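PDB 3MGL: sulfate permease family protein from Vibrio cholerae O1 biovar El Tor, which probably acts as a membrane transporter of the sulfate permease family, the fragment here being its STAS domain. Local coordinates for residues Y24-P29 and K57-M62; I51-L56 and G117-A122. All blocks are in the same frame, centred on the assembly; numbering follows the deposited sequence.

Contact 1 (Y24-P29 and K57-M62); sequences YALEGP and KWVPFM
Trp58 packs against Ala25 and Leu26 at the end of strand 21-27, and it and Pro29 bury the most surface here. The indole CZ3 comes within 3.8 Å of Ala25 CB, obliquely to the ring. Leu26 O is 3.6 Å from Trp58 CB and lies near the plane of the indole, off its edge. Next along the chain, Val59 sends one methyl across: CG2, anti to the carbonyl carbon and beside the backbone N, packs 3.7 Å from Leu26 CB. Pro29 works at the other end. Its CB stands over one face of the Phe61 ring, a CH-pi contact 4.0 Å from the centroid and 26° off the normal, and its CD meets Pro60 CD at 3.8 Å, the two proline rings crossing at about a right angle. Polar links are few: a weak, bent bond from Gly28 N to Trp58 O, and one water donating to both Pro29 O (2.6 Å) and Phe61 O (2.9 Å). Met5 of a neighbouring subunit packs on Phe61. The last residues of strand 21-27 and the turn after it thus meet the loop after strand 51-56; both connections lead from neighbouring parallel strands into helices (32-44 and 64-79) at the sheet's C-terminal edge, as in the alpha/beta fold of STAS domains.

Contact 2 (I51-L56 and G117-A122); sequences ILILRL and GALSAA
Strand 51-56 and residues 117-122 of helix 115-128 run antiparallel, the axes of these short segments making 176° and coming within 9.6 Å, which sets Ile51 level with Ala122 and Ile53 level with Ala118. Ile53 carries most of the contact. Its CG1 branch, anti to the carbonyl carbon (chi1 -58°) and extended beyond that, pushes CD1 against the helix backbone, 3.7 Å from Ala118 O and 3.7 Å from Leu119 CA. The same methyl lies 4.1 Å from Ala122 CB, one turn further on, while the other branch, CG2, meets Ala118 CB at 4.0 Å. Ile51 repeats the pattern more lightly: its CD1 approaches Ala122 O at 4.0 Å, its CG2 Ala122 CB at 4.3 Å. With alanines at both levels, the isoleucine methyls can come right up to the helix backbone. Ala118 O, though touched by a methyl, keeps its helical bond from Ala122 N (2.9 Å). Leu119 continues onto Leu21 of the neighbouring strand and Met5 of helix 3-11, whereas Leu52 and Leu54 turn to helix 64-79 on the other side of the sheet. This buried seam, whose side-chain contacts are all apolar, joins the C-terminal helix to a central strand, as expected of the layered alpha/beta core of a STAS domain.

In the fold
Contacts 1 and 2 share one parallel sheet, in which strands 21-27 and 51-56 are neighbours; their centres are about 15 Å apart. Tyr24 N lies 2.8 Å from Ile53 O, and Tyr24 O 2.8 Å from Arg55 N, both probable hydrogen bonds that tie the two strands. Side chains join them too: Leu26 CD1 packs 3.6 Å from Leu56 CD2. The centre of contact 2 is about 6 Å from that of the chain, the centre of contact 1 about 11 Å, where the chain leaves the C-terminal ends of these strands. In related bacterial STAS proteins that act as anti-sigma factor antagonists, the loop entering the helix after the corresponding strand carries the phosphorylation site; residues 57-62 occupy the corresponding loop.

Contact 1 (Y24-P29 and K57-M62)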
loop_
_atom_site.group_PDB
_atom_site.type_symbol
_atom_site.label_atom_id
_atom_site.label_comp_id
_atom_site.label_asym_id
_atom_site.label_seq_id
_atom_site.Cartn_x
_atom_site.Cartn_y
_atom_site.Cartn_z
ATOM N N TYR A 24 1.096 13.107 18.382
ATOM C CA TYR A 24 1.795 11.873 18.129
ATOM C C TYR A 24 0.814 10.731 17.903
ATOM O O TYR A 24 -0.180 10.610 18.604
ATOM C CB TYR A 24 2.780 11.577 19.253
ATOM C CG TYR A 24 3.555 10.298 19.044
ATOM C CD1 TYR A 24 4.541 10.203 18.045
ATOM C CD2 TYR A 24 3.317 9.181 19.832
ATOM C CE1 TYR A 24 5.260 9.029 17.843
ATOM C CE2 TYR A 24 4.047 8.002 19.637
ATOM C CZ TYR A 24 4.999 7.931 18.644
ATOM O OH TYR A 24 5.701 6.751 18.458
ATOM N N ALA A 25 1.099 9.895 16.916
ATOM C CA ALA A 25 0.220 8.794 16.608
ATOM C C ALA A 25 0.893 7.446 16.872
ATOM O O ALA A 25 2.014 7.194 16.430
ATOM C CB ALA A 25 -0.239 8.884 15.162
ATOM N N LEU A 26 0.192 6.593 17.605
ATOM C CA LEU A 26 0.577 5.209 17.755
ATOM C C LEU A 26 0.132 4.477 16.500
ATOM O O LEU A 26 -1.043 4.521 16.099
ATOM C CB LEU A 26 -0.075 4.611 18.987
ATOM C CG LEU A 26 0.242 5.292 20.318
ATOM C CD1 LEU A 26 -0.330 4.454 21.420
ATOM C CD2 LEU A 26 1.729 5.414 20.492
ATOM N N GLU A 27 1.069 3.843 15.835
ATOM C CA GLU A 27 0.695 3.191 14.594
ATOM C C GLU A 27 0.755 1.697 14.762
ATOM O O GLU A 27 1.817 1.127 15.031
ATOM C CB GLU A 27 1.499 3.711 13.403
ATOM C CG GLU A 27 0.857 4.984 12.816
ATOM C CD GLU A 27 1.844 5.927 12.148
ATOM O OE1 GLU A 27 3.067 5.624 12.108
ATOM O OE2 GLU A 27 1.386 6.989 11.666
ATOM N N GLY A 28 -0.421 1.091 14.658
ATOM C CA GLY A 28 -0.580 -0.344 14.747
ATOM C C GLY A 28 -0.563 -0.802 16.182
ATOM O O GLY A 28 -0.194 -0.030 17.091
ATOM N N PRO A 29 -0.930 -2.077 16.403
ATOM C CA PRO A 29 -1.026 -2.541 17.778
ATOM C C PRO A 29 0.332 -2.716 18.451
ATOM O O PRO A 29 0.387 -2.836 19.667
ATOM C CB PRO A 29 -1.764 -3.874 17.650
ATOM C CG PRO A 29 -1.416 -4.367 16.285
ATOM C CD PRO A 29 -1.122 -3.166 15.426
ATOM N N LYS A 57 -6.230 6.055 16.770
ATOM C CA LYS A 57 -7.050 5.569 15.654
ATOM C C LYS A 57 -6.485 4.304 14.984
ATOM O O LYS A 57 -7.248 3.456 14.518
ATOM C CB LYS A 57 -7.245 6.692 14.602
ATOM C CG LYS A 57 -8.063 6.315 13.375
ATOM C CD LYS A 57 -8.484 7.517 12.467
ATOM C CE LYS A 57 -7.301 8.310 11.935
ATOM N NZ LYS A 57 -7.629 9.137 10.710
ATOM N N TRP A 58 -5.161 4.183 14.935
ATOM C CA TRP A 58 -4.531 3.056 14.237
ATOM C C TRP A 58 -4.208 1.872 15.151
ATOM O O TRP A 58 -3.510 0.922 14.752
ATOM C CB TRP A 58 -3.303 3.540 13.464
ATOM C CG TRP A 58 -3.682 4.486 12.353
ATOM C CD1 TRP A 58 -4.181 4.150 11.116
ATOM C CD2 TRP A 58 -3.614 5.924 12.381
ATOM N NE1 TRP A 58 -4.417 5.293 10.373
ATOM C CE2 TRP A 58 -4.077 6.390 11.123
ATOM C CE3 TRP A 58 -3.212 6.860 13.346
ATOM C CZ2 TRP A 58 -4.145 7.753 10.809
ATOM C CZ3 TRP A 58 -3.290 8.215 13.039
ATOM C CH2 TRP A 58 -3.751 8.648 11.773
ATOM N N VAL A 59 -4.748 1.918 16.365
ATOM C CA VAL A 59 -4.526 0.854 17.339
ATOM C C VAL A 59 -5.786 -0.001 17.444
ATOM O O VAL A 59 -6.769 0.425 18.042
ATOM C CB VAL A 59 -4.136 1.418 18.715
ATOM C CG1 VAL A 59 -3.942 0.276 19.747
ATOM C CG2 VAL A 59 -2.880 2.305 18.591
ATOM N N PRO A 60 -5.751 -1.217 16.851
ATOM C CA PRO A 60 -6.945 -2.038 16.745
ATOM C C PRO A 60 -7.332 -2.802 18.024
ATOM O O PRO A 60 -8.507 -3.067 18.227
ATOM C CB PRO A 60 -6.617 -2.997 15.581
ATOM C CG PRO A 60 -5.150 -3.093 15.561
ATOM C CD PRO A 60 -4.592 -1.824 16.160
ATOM N N PHE A 61 -6.350 -3.158 18.852
ATOM C CA PHE A 61 -6.590 -3.804 20.143
ATOM C C PHE A 61 -5.400 -3.462 21.035
ATOM O O PHE A 61 -4.393 -2.917 20.548
ATOM C CB PHE A 61 -6.729 -5.322 19.989
ATOM C CG PHE A 61 -5.456 -6.005 19.572
ATOM C CD1 PHE A 61 -4.534 -6.442 20.535
ATOM C CD2 PHE A 61 -5.165 -6.198 18.224
ATOM C CE1 PHE A 61 -3.337 -7.064 20.166
ATOM C CE2 PHE A 61 -3.968 -6.809 17.830
ATOM C CZ PHE A 61 -3.044 -7.244 18.807
HETATM N N MSE A 62 -5.522 -3.765 22.326
HETATM C CA MSE A 62 -4.440 -3.555 23.286
HETATM C C MSE A 62 -4.412 -4.705 24.272
HETATM O O MSE A 62 -5.433 -5.067 24.871
HETATM C CB MSE A 62 -4.629 -2.253 24.075
HETATM C CG MSE A 62 -4.428 -0.967 23.257
HETATM SE SE MSE A 62 -3.899 0.577 24.346
HETATM C CE MSE A 62 -2.205 -0.033 24.879
HETATM O O HOH W 1 -1.617 -2.666 21.355
#

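Contact 2 (I51-L56 and G117-A122)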
loop_
_atom_site.group_PDB
_atom_site.type_symbol
_atom_site.label_atom_id
_atom_site.label_comp_id
_atom_site.label_asym_id
_atom_site.label_seq_id
_atom_site.Cartn_x
_atom_site.Cartn_y
_atom_site.Cartn_z
ATOM N N ILE A 51 0.754 20.823 25.545
ATOM C CA ILE A 51 -0.211 19.768 25.315
ATOM C C ILE A 51 0.288 18.785 24.261
ATOM O O ILE A 51 0.808 19.177 23.196
ATOM C CB ILE A 51 -1.614 20.334 24.926
ATOM C CG1 ILE A 51 -2.132 21.278 26.023
ATOM C CG2 ILE A 51 -2.637 19.193 24.683
ATOM C CD1 ILE A 51 -3.257 22.183 25.589
ATOM N N LEU A 52 0.150 17.495 24.578
ATOM C CA LEU A 52 0.360 16.462 23.581
ATOM C C LEU A 52 -0.952 15.718 23.283
ATOM O O LEU A 52 -1.622 15.236 24.199
ATOM C CB LEU A 52 1.440 15.478 24.054
ATOM C CG LEU A 52 1.679 14.311 23.083
ATOM C CD1 LEU A 52 2.549 14.720 21.898
ATOM C CD2 LEU A 52 2.309 13.165 23.803
ATOM N N ILE A 53 -1.303 15.596 22.005
ATOM C CA ILE A 53 -2.392 14.710 21.620
ATOM C C ILE A 53 -1.825 13.350 21.165
ATOM O O ILE A 53 -0.988 13.300 20.241
ATOM C CB ILE A 53 -3.330 15.343 20.533
ATOM C CG1 ILE A 53 -3.936 16.662 21.040
ATOM C CG2 ILE A 53 -4.463 14.391 20.206
ATOM C CD1 ILE A 53 -4.592 17.556 19.945
ATOM N N LEU A 54 -2.262 12.266 21.824
ATOM C CA LEU A 54 -1.951 10.908 21.372
ATOM C C LEU A 54 -3.114 10.329 20.596
ATOM O O LEU A 54 -4.169 10.013 21.173
ATOM C CB LEU A 54 -1.635 9.940 22.529
ATOM C CG LEU A 54 -0.406 10.180 23.402
ATOM C CD1 LEU A 54 -0.373 9.159 24.568
ATOM C CD2 LEU A 54 0.883 10.077 22.579
ATOM N N ARG A 55 -2.901 10.166 19.297
ATOM C CA ARG A 55 -3.900 9.612 18.397
ATOM C C ARG A 55 -3.860 8.085 18.442
ATOM O O ARG A 55 -2.809 7.496 18.188
ATOM C CB ARG A 55 -3.626 10.071 16.970
ATOM C CG ARG A 55 -3.675 11.555 16.779
ATOM C CD ARG A 55 -3.643 11.885 15.278
ATOM N NE ARG A 55 -4.896 11.522 14.614
ATOM C CZ ARG A 55 -5.221 11.883 13.375
ATOM N NH1 ARG A 55 -4.396 12.621 12.649
ATOM N NH2 ARG A 55 -6.377 11.513 12.862
ATOM N N LEU A 56 -4.994 7.460 18.775
ATOM C CA LEU A 56 -5.058 6.005 18.913
ATOM C C LEU A 56 -5.847 5.305 17.813
ATOM O O LEU A 56 -6.104 4.103 17.935
ATOM C CB LEU A 56 -5.633 5.587 20.270
ATOM C CG LEU A 56 -5.075 6.076 21.614
ATOM C CD1 LEU A 56 -5.646 5.240 22.716
ATOM C CD2 LEU A 56 -3.547 6.073 21.682
ATOM N N GLY A 117 -12.055 16.828 17.658
ATOM C CA GLY A 117 -12.493 17.303 18.978
ATOM C C GLY A 117 -11.297 17.588 19.895
ATOM O O GLY A 117 -11.253 18.617 20.570
ATOM N N ALA A 118 -10.324 16.683 19.929
ATOM C CA ALA A 118 -9.132 16.911 20.751
ATOM C C ALA A 118 -8.341 18.147 20.323
ATOM O O ALA A 118 -7.864 18.901 21.159
ATOM C CB ALA A 118 -8.219 15.676 20.753
ATOM N N LEU A 119 -8.201 18.338 19.021
ATOM C CA LEU A 119 -7.404 19.439 18.481
ATOM C C LEU A 119 -8.135 20.774 18.719
ATOM O O LEU A 119 -7.537 21.740 19.181
ATOM C CB LEU A 119 -7.110 19.215 16.987
ATOM C CG LEU A 119 -6.378 20.343 16.221
ATOM C CD1 LEU A 119 -4.917 20.413 16.671
ATOM C CD2 LEU A 119 -6.442 20.130 14.730
ATOM N N SER A 120 -9.433 20.806 18.411
ATOM C CA SER A 120 -10.253 21.960 18.757
ATOM C C SER A 120 -10.104 22.349 20.242
ATOM O O SER A 120 -9.757 23.501 20.550
ATOM C CB SER A 120 -11.717 21.728 18.415
ATOM O OG SER A 120 -12.439 22.905 18.743
ATOM N N ALA A 121 -10.350 21.396 21.147
ATOM C CA ALA A 121 -10.189 21.646 22.588
ATOM C C ALA A 121 -8.765 22.123 22.978
ATOM O O ALA A 121 -8.603 23.004 23.838
ATOM C CB ALA A 121 -10.595 20.421 23.399
ATOM N N ALA A 122 -7.741 21.553 22.351
ATOM C CA ALA A 122 -6.353 21.977 22.627
ATOM C C ALA A 122 -6.063 23.407 22.162
ATOM O O ALA A 122 -5.404 24.183 22.867
ATOM C CB ALA A 122 -5.364 21.023 21.966
#